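Long-range contacts in Rod shape-determining protein (MreC) (Helicobacter pylori, PDB 5LP5), which binds penicillin-binding protein 2 in a core complex of cell wall synthesis and is thought to take part in determining rod shape: residues C[176-187]-C[221-232]; C[94-102]-C[111-119]. One frame throughout, in Å; residues are numbered along the deposited sequence.

Interaction 1. Residues C[176-187]-C[221-232]; sequences QELVVDFIVPSA and TYKSAVLKNAFL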
loop_
_atom_site.group_PDB
_atom_site.type_symbol
_atom_site.label_atom_id
_atom_site.label_comp_id
_atom_site.label_asym_id
_atom_site.label_seq_id
_atom_site.Cartn_x
_atom_site.Cartn_y
_atom_site.Cartn_z
ATOM N N GLN C 176 -27.507 8.989 -3.712
ATOM C CA GLN C 176 -27.233 10.418 -3.545
ATOM C C GLN C 176 -26.901 10.833 -2.096
ATOM O O GLN C 176 -27.424 11.832 -1.580
ATOM C CB GLN C 176 -28.384 11.257 -4.120
ATOM C CG GLN C 176 -28.432 11.219 -5.637
ATOM C CD GLN C 176 -29.676 11.846 -6.206
ATOM O OE1 GLN C 176 -30.806 11.557 -5.771
ATOM N NE2 GLN C 176 -29.477 12.704 -7.202
ATOM N N GLU C 177 -26.027 10.052 -1.455
ATOM C CA GLU C 177 -25.453 10.401 -0.161
ATOM C C GLU C 177 -24.121 11.073 -0.442
ATOM O O GLU C 177 -23.440 10.738 -1.397
ATOM C CB GLU C 177 -25.212 9.156 0.707
ATOM C CG GLU C 177 -26.391 8.200 0.773
ATOM C CD GLU C 177 -26.219 7.104 1.804
ATOM O OE1 GLU C 177 -25.406 6.175 1.547
ATOM O OE2 GLU C 177 -26.913 7.169 2.853
ATOM N N LEU C 178 -23.757 12.039 0.383
ATOM C CA LEU C 178 -22.455 12.663 0.264
ATOM C C LEU C 178 -21.395 11.733 0.816
ATOM O O LEU C 178 -21.512 11.271 1.918
ATOM C CB LEU C 178 -22.439 14.017 1.000
ATOM C CG LEU C 178 -21.261 14.898 0.619
ATOM C CD1 LEU C 178 -21.348 15.229 -0.855
ATOM C CD2 LEU C 178 -21.275 16.185 1.413
ATOM N N VAL C 179 -20.353 11.472 0.046
ATOM C CA VAL C 179 -19.338 10.489 0.437
ATOM C C VAL C 179 -17.951 11.091 0.383
ATOM O O VAL C 179 -17.666 11.902 -0.497
ATOM C CB VAL C 179 -19.383 9.287 -0.518
ATOM C CG1 VAL C 179 -18.220 8.340 -0.243
ATOM C CG2 VAL C 179 -20.754 8.595 -0.454
ATOM N N VAL C 180 -17.101 10.723 1.337
ATOM C CA VAL C 180 -15.669 10.987 1.201
ATOM C C VAL C 180 -14.996 9.716 0.706
ATOM O O VAL C 180 -15.070 8.660 1.332
ATOM C CB VAL C 180 -15.007 11.419 2.523
ATOM C CG1 VAL C 180 -13.531 11.676 2.314
ATOM C CG2 VAL C 180 -15.689 12.652 3.095
ATOM N N ASP C 181 -14.327 9.836 -0.418
ATOM C CA ASP C 181 -13.708 8.706 -1.091
ATOM C C ASP C 181 -12.188 8.779 -0.985
ATOM O O ASP C 181 -11.629 9.835 -0.669
ATOM C CB ASP C 181 -14.132 8.733 -2.568
ATOM C CG ASP C 181 -15.165 7.692 -2.894
ATOM O OD1 ASP C 181 -14.963 6.548 -2.422
ATOM O OD2 ASP C 181 -16.153 8.017 -3.612
ATOM N N PHE C 182 -11.560 7.635 -1.238
ATOM C CA PHE C 182 -10.107 7.523 -1.426
ATOM C C PHE C 182 -9.234 7.797 -0.202
ATOM O O PHE C 182 -8.148 8.343 -0.298
ATOM C CB PHE C 182 -9.648 8.359 -2.616
ATOM C CG PHE C 182 -10.492 8.181 -3.850
ATOM C CD1 PHE C 182 -10.840 6.911 -4.321
ATOM C CD2 PHE C 182 -11.012 9.299 -4.486
ATOM C CE1 PHE C 182 -11.642 6.776 -5.437
ATOM C CE2 PHE C 182 -11.789 9.171 -5.631
ATOM C CZ PHE C 182 -12.106 7.907 -6.105
ATOM N N ILE C 183 -9.697 7.331 0.939
ATOM C CA ILE C 183 -8.991 7.458 2.212
ATOM C C ILE C 183 -8.042 6.278 2.429
ATOM O O ILE C 183 -8.390 5.122 2.156
ATOM C CB ILE C 183 -9.999 7.447 3.363
ATOM C CG1 ILE C 183 -11.097 8.482 3.128
ATOM C CG2 ILE C 183 -9.335 7.677 4.697
ATOM C CD1 ILE C 183 -12.333 8.291 3.994
ATOM N N VAL C 184 -6.864 6.560 2.958
ATOM C CA VAL C 184 -5.883 5.492 3.204
ATOM C C VAL C 184 -6.441 4.459 4.169
ATOM O O VAL C 184 -7.067 4.806 5.140
ATOM C CB VAL C 184 -4.520 6.034 3.733
ATOM C CG1 VAL C 184 -3.879 6.985 2.744
ATOM C CG2 VAL C 184 -4.693 6.780 5.022
ATOM N N PRO C 185 -6.213 3.174 3.906
ATOM C CA PRO C 185 -6.826 2.140 4.740
ATOM C C PRO C 185 -6.308 2.111 6.182
ATOM O O PRO C 185 -7.008 1.636 7.076
ATOM C CB PRO C 185 -6.463 0.827 4.017
ATOM C CG PRO C 185 -5.947 1.241 2.687
ATOM C CD PRO C 185 -5.325 2.588 2.897
ATOM N N SER C 186 -5.112 2.637 6.414
ATOM C CA SER C 186 -4.541 2.618 7.755
ATOM C C SER C 186 -5.036 3.748 8.643
ATOM O O SER C 186 -4.684 3.776 9.813
ATOM C CB SER C 186 -3.015 2.692 7.678
ATOM O OG SER C 186 -2.581 3.928 7.142
ATOM N N ALA C 187 -5.844 4.657 8.096
ATOM C CA ALA C 187 -6.271 5.868 8.805
ATOM C C ALA C 187 -7.329 5.588 9.841
ATOM O O ALA C 187 -8.190 4.729 9.657
ATOM C CB ALA C 187 -6.808 6.902 7.840
ATOM N N THR C 221 -8.015 -1.195 -0.998
ATOM C CA THR C 221 -6.875 -0.308 -1.293
ATOM C C THR C 221 -7.123 1.105 -0.724
ATOM O O THR C 221 -6.219 1.933 -0.620
ATOM C CB THR C 221 -6.516 -0.248 -2.791
ATOM O OG1 THR C 221 -7.277 0.764 -3.450
ATOM C CG2 THR C 221 -6.765 -1.607 -3.466
ATOM N N TYR C 222 -8.364 1.347 -0.339
ATOM C CA TYR C 222 -8.788 2.593 0.241
ATOM C C TYR C 222 -10.130 2.369 0.953
ATOM O O TYR C 222 -10.753 1.314 0.809
ATOM C CB TYR C 222 -8.925 3.642 -0.867
ATOM C CG TYR C 222 -10.100 3.431 -1.790
ATOM C CD1 TYR C 222 -11.281 4.145 -1.614
ATOM C CD2 TYR C 222 -10.035 2.517 -2.839
ATOM C CE1 TYR C 222 -12.356 3.976 -2.468
ATOM C CE2 TYR C 222 -11.107 2.336 -3.706
ATOM C CZ TYR C 222 -12.266 3.055 -3.504
ATOM O OH TYR C 222 -13.325 2.862 -4.344
ATOM N N LYS C 223 -10.554 3.374 1.720
ATOM C CA LYS C 223 -11.835 3.355 2.406
ATOM C C LYS C 223 -12.629 4.564 2.019
ATOM O O LYS C 223 -12.082 5.539 1.536
ATOM C CB LYS C 223 -11.624 3.440 3.909
ATOM C CG LYS C 223 -11.224 2.137 4.579
ATOM C CD LYS C 223 -11.072 2.305 6.097
ATOM C CE LYS C 223 -10.025 3.351 6.481
ATOM N NZ LYS C 223 -9.518 3.155 7.860
ATOM N N SER C 224 -13.931 4.492 2.269
ATOM C CA SER C 224 -14.839 5.599 2.042
ATOM C C SER C 224 -15.574 5.918 3.328
ATOM O O SER C 224 -15.702 5.073 4.196
ATOM C CB SER C 224 -15.880 5.231 0.973
ATOM O OG SER C 224 -15.333 5.155 -0.330
ATOM N N ALA C 225 -16.079 7.137 3.419
ATOM C CA ALA C 225 -16.862 7.561 4.556
ATOM C C ALA C 225 -18.115 8.219 4.062
ATOM O O ALA C 225 -18.065 9.179 3.300
ATOM C CB ALA C 225 -16.077 8.542 5.420
ATOM N N VAL C 226 -19.254 7.707 4.493
ATOM C CA VAL C 226 -20.521 8.314 4.163
ATOM C C VAL C 226 -20.824 9.343 5.214
ATOM O O VAL C 226 -20.659 9.065 6.399
ATOM C CB VAL C 226 -21.651 7.268 4.154
ATOM C CG1 VAL C 226 -22.982 7.927 3.788
ATOM C CG2 VAL C 226 -21.313 6.147 3.175
ATOM N N LEU C 227 -21.277 10.518 4.792
ATOM C CA LEU C 227 -21.484 11.634 5.725
ATOM C C LEU C 227 -22.922 11.772 6.138
ATOM O O LEU C 227 -23.806 11.382 5.415
ATOM C CB LEU C 227 -21.033 12.960 5.108
ATOM C CG LEU C 227 -19.613 12.963 4.585
ATOM C CD1 LEU C 227 -19.224 14.369 4.185
ATOM C CD2 LEU C 227 -18.636 12.471 5.626
ATOM N N LYS C 228 -23.129 12.368 7.299
ATOM C CA LYS C 228 -24.435 12.825 7.729
ATOM C C LYS C 228 -24.289 14.307 8.126
ATOM O O LYS C 228 -23.170 14.809 8.196
ATOM C CB LYS C 228 -24.922 11.982 8.897
ATOM C CG LYS C 228 -24.039 12.055 10.136
ATOM C CD LYS C 228 -24.533 11.189 11.277
ATOM C CE LYS C 228 -23.396 10.903 12.266
ATOM N NZ LYS C 228 -23.783 10.016 13.422
ATOM N N ASN C 229 -25.398 15.005 8.357
ATOM C CA ASN C 229 -25.363 16.427 8.656
ATOM C C ASN C 229 -24.649 17.254 7.588
ATOM O O ASN C 229 -24.140 18.346 7.892
ATOM C CB ASN C 229 -24.667 16.683 9.985
ATOM C CG ASN C 229 -25.494 16.272 11.149
ATOM O OD1 ASN C 229 -26.607 16.771 11.310
ATOM N ND2 ASN C 229 -24.974 15.347 11.975
ATOM N N ALA C 230 -24.598 16.751 6.353
ATOM C CA ALA C 230 -24.061 17.538 5.256
ATOM C C ALA C 230 -25.224 18.140 4.505
ATOM O O ALA C 230 -26.347 17.625 4.585
ATOM C CB ALA C 230 -23.230 16.683 4.324
ATOM N N PHE C 231 -24.960 19.220 3.778
ATOM C CA PHE C 231 -25.988 19.811 2.948
ATOM C C PHE C 231 -26.358 18.880 1.813
ATOM O O PHE C 231 -25.493 18.446 1.061
ATOM C CB PHE C 231 -25.529 21.145 2.341
ATOM C CG PHE C 231 -26.479 21.667 1.308
ATOM C CD1 PHE C 231 -27.666 22.267 1.690
ATOM C CD2 PHE C 231 -26.225 21.497 -0.047
ATOM C CE1 PHE C 231 -28.574 22.703 0.744
ATOM C CE2 PHE C 231 -27.123 21.913 -0.990
ATOM C CZ PHE C 231 -28.284 22.548 -0.601
ATOM N N LEU C 232 -27.646 18.575 1.696
ATOM C CA LEU C 232 -28.197 17.938 0.479
ATOM C C LEU C 232 -29.386 18.707 -0.116
ATOM O O LEU C 232 -29.229 19.436 -1.072
ATOM C CB LEU C 232 -28.611 16.452 0.723
ATOM C CG LEU C 232 -27.487 15.432 0.899
ATOM C CD1 LEU C 232 -28.025 14.062 1.247
ATOM C CD2 LEU C 232 -26.637 15.360 -0.364
HETATM O O HOH W 1 -15.828 3.737 -4.263
#
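E177 opens the contact beside V226, where the side chain, extended beyond CG, reaches the valine's CG1 with OE1 at 3.7 Å. L178 turns inward to the opposing strand: its CG lies anti to the backbone N (chi1 -164°), and CD2 touches both A230 CB, 3.5 Å away, and L227 CD1. Its carbonyl accepts the L227 N-H almost head-on. From here 178-183 and 223-228 run antiparallel. V179 and V226 form a non-hydrogen-bonded pair, and V180 and A225 exchange two straight backbone bonds, while V180 CG2 packs on L227 CD2.

At D181 the regular ladder breaks into a beta bulge. D181 OD1 accepts a hydrogen bond from S224 OG, 2.5 Å away, which meets it from above the carboxylate plane; the same oxygen meets the edge of the Y222 ring near CE1. F182, with positive phi (67°), swings its ring alongside that of Y222, both pointing the same way but with planes 50° apart. F182 CD1 sits over one face of the tyrosine, toward the rim. A water binds Y222 OH. The ladder resumes at I183, which pairs with K223 through two backbone bonds and lays CD1 against A225 CB. Two carbonyls of the type I turn 184-187 then accept the K223 ammonium: bent at chi3, the lysine brings NZ to A187 O (2.7 Å), in the carbonyl plane, and to P185 O (3.0 Å), well above its plane.

F182 and Y222 pack on P147 of the penicillin-binding protein 2 chain, so the bulge helps form the interface with that partner. L178, V180 and I183 face residues of strand 166-172, and the two strands sit side by side in one antiparallel barrel, between 166-172 and 209-218.

Interaction 2. Residues C[94-102]-C[111-119]; sequences TYTPTFMTS and SVSLNPIVN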
loop_
_atom_site.group_PDB
_atom_site.type_symbol
_atom_site.label_atom_id
_atom_site.label_comp_id
_atom_site.label_asym_id
_atom_site.label_seq_id
_atom_site.Cartn_x
_atom_site.Cartn_y
_atom_site.Cartn_z
ATOM N N THR C 94 -11.177 35.079 -1.312
ATOM C CA THR C 94 -12.314 35.993 -1.298
ATOM C C THR C 94 -13.616 35.214 -1.216
ATOM O O THR C 94 -13.773 34.147 -1.811
ATOM C CB THR C 94 -12.360 36.835 -2.591
ATOM O OG1 THR C 94 -11.150 37.566 -2.726
ATOM C CG2 THR C 94 -13.472 37.817 -2.582
ATOM N N TYR C 95 -14.566 35.785 -0.486
ATOM C CA TYR C 95 -15.942 35.351 -0.536
ATOM C C TYR C 95 -16.753 36.457 -1.194
ATOM O O TYR C 95 -16.685 37.597 -0.761
ATOM C CB TYR C 95 -16.441 35.103 0.876
ATOM C CG TYR C 95 -15.997 33.788 1.449
ATOM C CD1 TYR C 95 -16.549 32.622 0.983
ATOM C CD2 TYR C 95 -15.034 33.700 2.457
ATOM C CE1 TYR C 95 -16.159 31.384 1.497
ATOM C CE2 TYR C 95 -14.632 32.484 2.969
ATOM C CZ TYR C 95 -15.199 31.320 2.487
ATOM O OH TYR C 95 -14.858 30.084 2.976
ATOM N N THR C 96 -17.509 36.118 -2.238
ATOM C CA THR C 96 -18.380 37.088 -2.912
ATOM C C THR C 96 -19.776 36.536 -2.940
ATOM O O THR C 96 -19.959 35.375 -3.251
ATOM C CB THR C 96 -17.928 37.340 -4.357
ATOM O OG1 THR C 96 -16.519 37.506 -4.375
ATOM C CG2 THR C 96 -18.538 38.575 -4.901
ATOM N N PRO C 97 -20.779 37.354 -2.621
ATOM C CA PRO C 97 -22.122 36.821 -2.597
ATOM C C PRO C 97 -22.690 36.561 -3.985
ATOM O O PRO C 97 -22.259 37.152 -4.967
ATOM C CB PRO C 97 -22.908 37.900 -1.846
ATOM C CG PRO C 97 -22.155 39.164 -2.047
ATOM C CD PRO C 97 -20.727 38.743 -2.142
ATOM N N THR C 98 -23.639 35.642 -4.048
ATOM C CA THR C 98 -24.220 35.191 -5.304
ATOM C C THR C 98 -25.565 34.639 -4.928
ATOM O O THR C 98 -25.793 34.317 -3.732
ATOM C CB THR C 98 -23.361 34.082 -6.001
ATOM O OG1 THR C 98 -23.961 33.684 -7.253
ATOM C CG2 THR C 98 -23.196 32.844 -5.106
ATOM N N PHE C 99 -26.447 34.518 -5.916
ATOM C CA PHE C 99 -27.710 33.894 -5.627
ATOM C C PHE C 99 -28.226 33.148 -6.817
ATOM O O PHE C 99 -27.847 33.448 -7.934
ATOM C CB PHE C 99 -28.732 34.935 -5.151
ATOM C CG PHE C 99 -28.964 36.044 -6.121
ATOM C CD1 PHE C 99 -30.076 35.991 -6.936
ATOM C CD2 PHE C 99 -28.084 37.122 -6.246
ATOM C CE1 PHE C 99 -30.353 37.008 -7.843
ATOM C CE2 PHE C 99 -28.344 38.130 -7.170
ATOM C CZ PHE C 99 -29.489 38.080 -7.955
ATOM N N MET C 100 -29.088 32.168 -6.548
ATOM C CA MET C 100 -29.627 31.340 -7.613
ATOM C C MET C 100 -30.854 32.004 -8.219
ATOM O O MET C 100 -31.668 32.579 -7.526
ATOM C CB MET C 100 -29.895 29.903 -7.143
ATOM C CG MET C 100 -31.156 29.687 -6.344
ATOM S SD MET C 100 -31.277 27.984 -5.771
ATOM C CE MET C 100 -32.051 27.200 -7.189
ATOM N N THR C 101 -30.975 31.910 -9.533
ATOM C CA THR C 101 -32.150 32.428 -10.244
ATOM C C THR C 101 -33.178 31.353 -10.520
ATOM O O THR C 101 -34.373 31.601 -10.546
ATOM C CB THR C 101 -31.767 33.052 -11.592
ATOM O OG1 THR C 101 -31.312 32.030 -12.506
ATOM C CG2 THR C 101 -30.715 34.157 -11.368
ATOM N N SER C 102 -32.688 30.139 -10.717
ATOM C CA SER C 102 -33.514 28.998 -11.015
ATOM C C SER C 102 -32.688 27.741 -10.839
ATOM O O SER C 102 -31.455 27.806 -10.778
ATOM C CB SER C 102 -33.949 29.094 -12.460
ATOM O OG SER C 102 -32.835 29.094 -13.341
ATOM N N SER C 111 -28.515 21.086 -9.249
ATOM C CA SER C 111 -27.906 21.903 -10.292
ATOM C C SER C 111 -28.654 23.214 -10.408
ATOM O O SER C 111 -29.877 23.223 -10.627
ATOM C CB SER C 111 -27.930 21.182 -11.640
ATOM O OG SER C 111 -26.946 20.164 -11.679
ATOM N N VAL C 112 -27.940 24.334 -10.276
ATOM C CA VAL C 112 -28.597 25.636 -10.287
ATOM C C VAL C 112 -27.916 26.678 -11.163
ATOM O O VAL C 112 -26.696 26.657 -11.348
ATOM C CB VAL C 112 -28.729 26.207 -8.860
ATOM C CG1 VAL C 112 -29.510 25.257 -7.979
ATOM C CG2 VAL C 112 -27.362 26.504 -8.257
ATOM N N SER C 113 -28.725 27.601 -11.665
ATOM C CA SER C 113 -28.221 28.758 -12.397
ATOM C C SER C 113 -28.010 29.911 -11.423
ATOM O O SER C 113 -28.905 30.252 -10.655
ATOM C CB SER C 113 -29.214 29.211 -13.476
ATOM O OG SER C 113 -29.194 28.397 -14.635
ATOM N N LEU C 114 -26.821 30.513 -11.474
ATOM C CA LEU C 114 -26.445 31.586 -10.578
ATOM C C LEU C 114 -26.349 32.911 -11.298
ATOM O O LEU C 114 -25.990 32.987 -12.461
ATOM C CB LEU C 114 -25.095 31.291 -9.960
ATOM C CG LEU C 114 -25.049 30.052 -9.076
ATOM C CD1 LEU C 114 -23.602 29.702 -8.768
ATOM C CD2 LEU C 114 -25.800 30.275 -7.782
ATOM N N ASN C 115 -26.657 33.969 -10.590
ATOM C CA ASN C 115 -26.559 35.275 -11.172
ATOM C C ASN C 115 -25.100 35.595 -11.468
ATOM O O ASN C 115 -24.242 35.419 -10.589
ATOM C CB ASN C 115 -27.094 36.306 -10.217
ATOM C CG ASN C 115 -27.478 37.578 -10.921
ATOM O OD1 ASN C 115 -28.132 37.531 -11.973
ATOM N ND2 ASN C 115 -27.048 38.721 -10.391
ATOM N N PRO C 116 -24.799 36.059 -12.699
ATOM C CA PRO C 116 -23.437 36.394 -13.112
ATOM C C PRO C 116 -22.676 37.230 -12.102
ATOM O O PRO C 116 -23.268 38.054 -11.409
ATOM C CB PRO C 116 -23.646 37.221 -14.381
ATOM C CG PRO C 116 -24.930 36.740 -14.939
ATOM C CD PRO C 116 -25.760 36.256 -13.797
ATOM N N ILE C 117 -21.367 37.013 -12.029
ATOM C CA ILE C 117 -20.490 37.778 -11.151
ATOM C C ILE C 117 -19.326 38.338 -11.961
ATOM O O ILE C 117 -18.674 37.621 -12.701
ATOM C CB ILE C 117 -19.946 36.911 -9.992
ATOM C CG1 ILE C 117 -21.052 36.586 -8.986
ATOM C CG2 ILE C 117 -18.747 37.588 -9.312
ATOM C CD1 ILE C 117 -20.563 35.816 -7.776
ATOM N N VAL C 118 -19.068 39.624 -11.785
ATOM C CA VAL C 118 -18.071 40.341 -12.555
ATOM C C VAL C 118 -16.687 39.656 -12.522
ATOM O O VAL C 118 -16.318 39.000 -11.546
ATOM C CB VAL C 118 -18.019 41.816 -12.082
ATOM C CG1 VAL C 118 -16.802 42.569 -12.622
ATOM C CG2 VAL C 118 -19.303 42.529 -12.495
ATOM N N ASN C 119 -15.962 39.821 -13.630
ATOM C CA ASN C 119 -14.725 39.082 -13.970
ATOM C C ASN C 119 -14.306 37.891 -13.100
ATOM O O ASN C 119 -13.421 37.961 -12.254
ATOM C CB ASN C 119 -13.533 40.022 -14.307
ATOM C CG ASN C 119 -13.459 41.244 -13.411
ATOM O OD1 ASN C 119 -13.618 41.140 -12.183
ATOM N ND2 ASN C 119 -13.202 42.416 -14.024
#
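M100 and L114 form the non-hydrogen-bonded pair of a beta hairpin, strands 93-103 and 111-114, which belongs to an antiparallel barrel. Three backbone bonds hold its two arms together: N115 N to F99 O (3.0 Å), T101 N to S113 O and S113 N to S102 O. Between M100 and S102 the register slips by one residue in a beta bulge. The short strands 100-102 and 111-114 run at 113° to each other.

Apolar packing lies on the M100 and L114 face. The methionine chain, bent at chi3, brings CE to V112 CG1, the two side chains meeting at about a right angle, and L114 CD2 rests near M100 CB. Farther along, I117 CD1 reaches P97 O and T98 CB, 3.7 Å from the latter, carrying the contact beyond the paired strands. M100 also packs on L200 of the second subunit.

Polar side chains gather at the bulge: the hydroxyls of T101 and S102 lie near S113 CB, with a weak hydrogen bond between them, 3.4 Å from OG1 to OG.

An aromatic contact completes the set. F99 and N115 point the same way, with ring and amide planes 33° apart, and N115 CB makes a CH-pi contact over the F99 face, 3.9 Å from the centroid and 19° off the ring normal.

Along the chain the two contacts come in series: interaction 2 closes before interaction 1 opens. Their centres lie 28 Å apart, on opposite sides of the chain's centre, and the nearest atoms remain about 8 Å from one another. Each belongs to its own closed six-stranded antiparallel barrel. Interaction 2 joins neighbours in sequence through a hairpin, whereas interaction 1 brings together strands separated by 209-218 and other intervening chain. Both contacts touch the second copy of the protein, so each barrel reaches that subunit, while the barrel of interaction 1 also meets the penicillin-binding protein 2 chain.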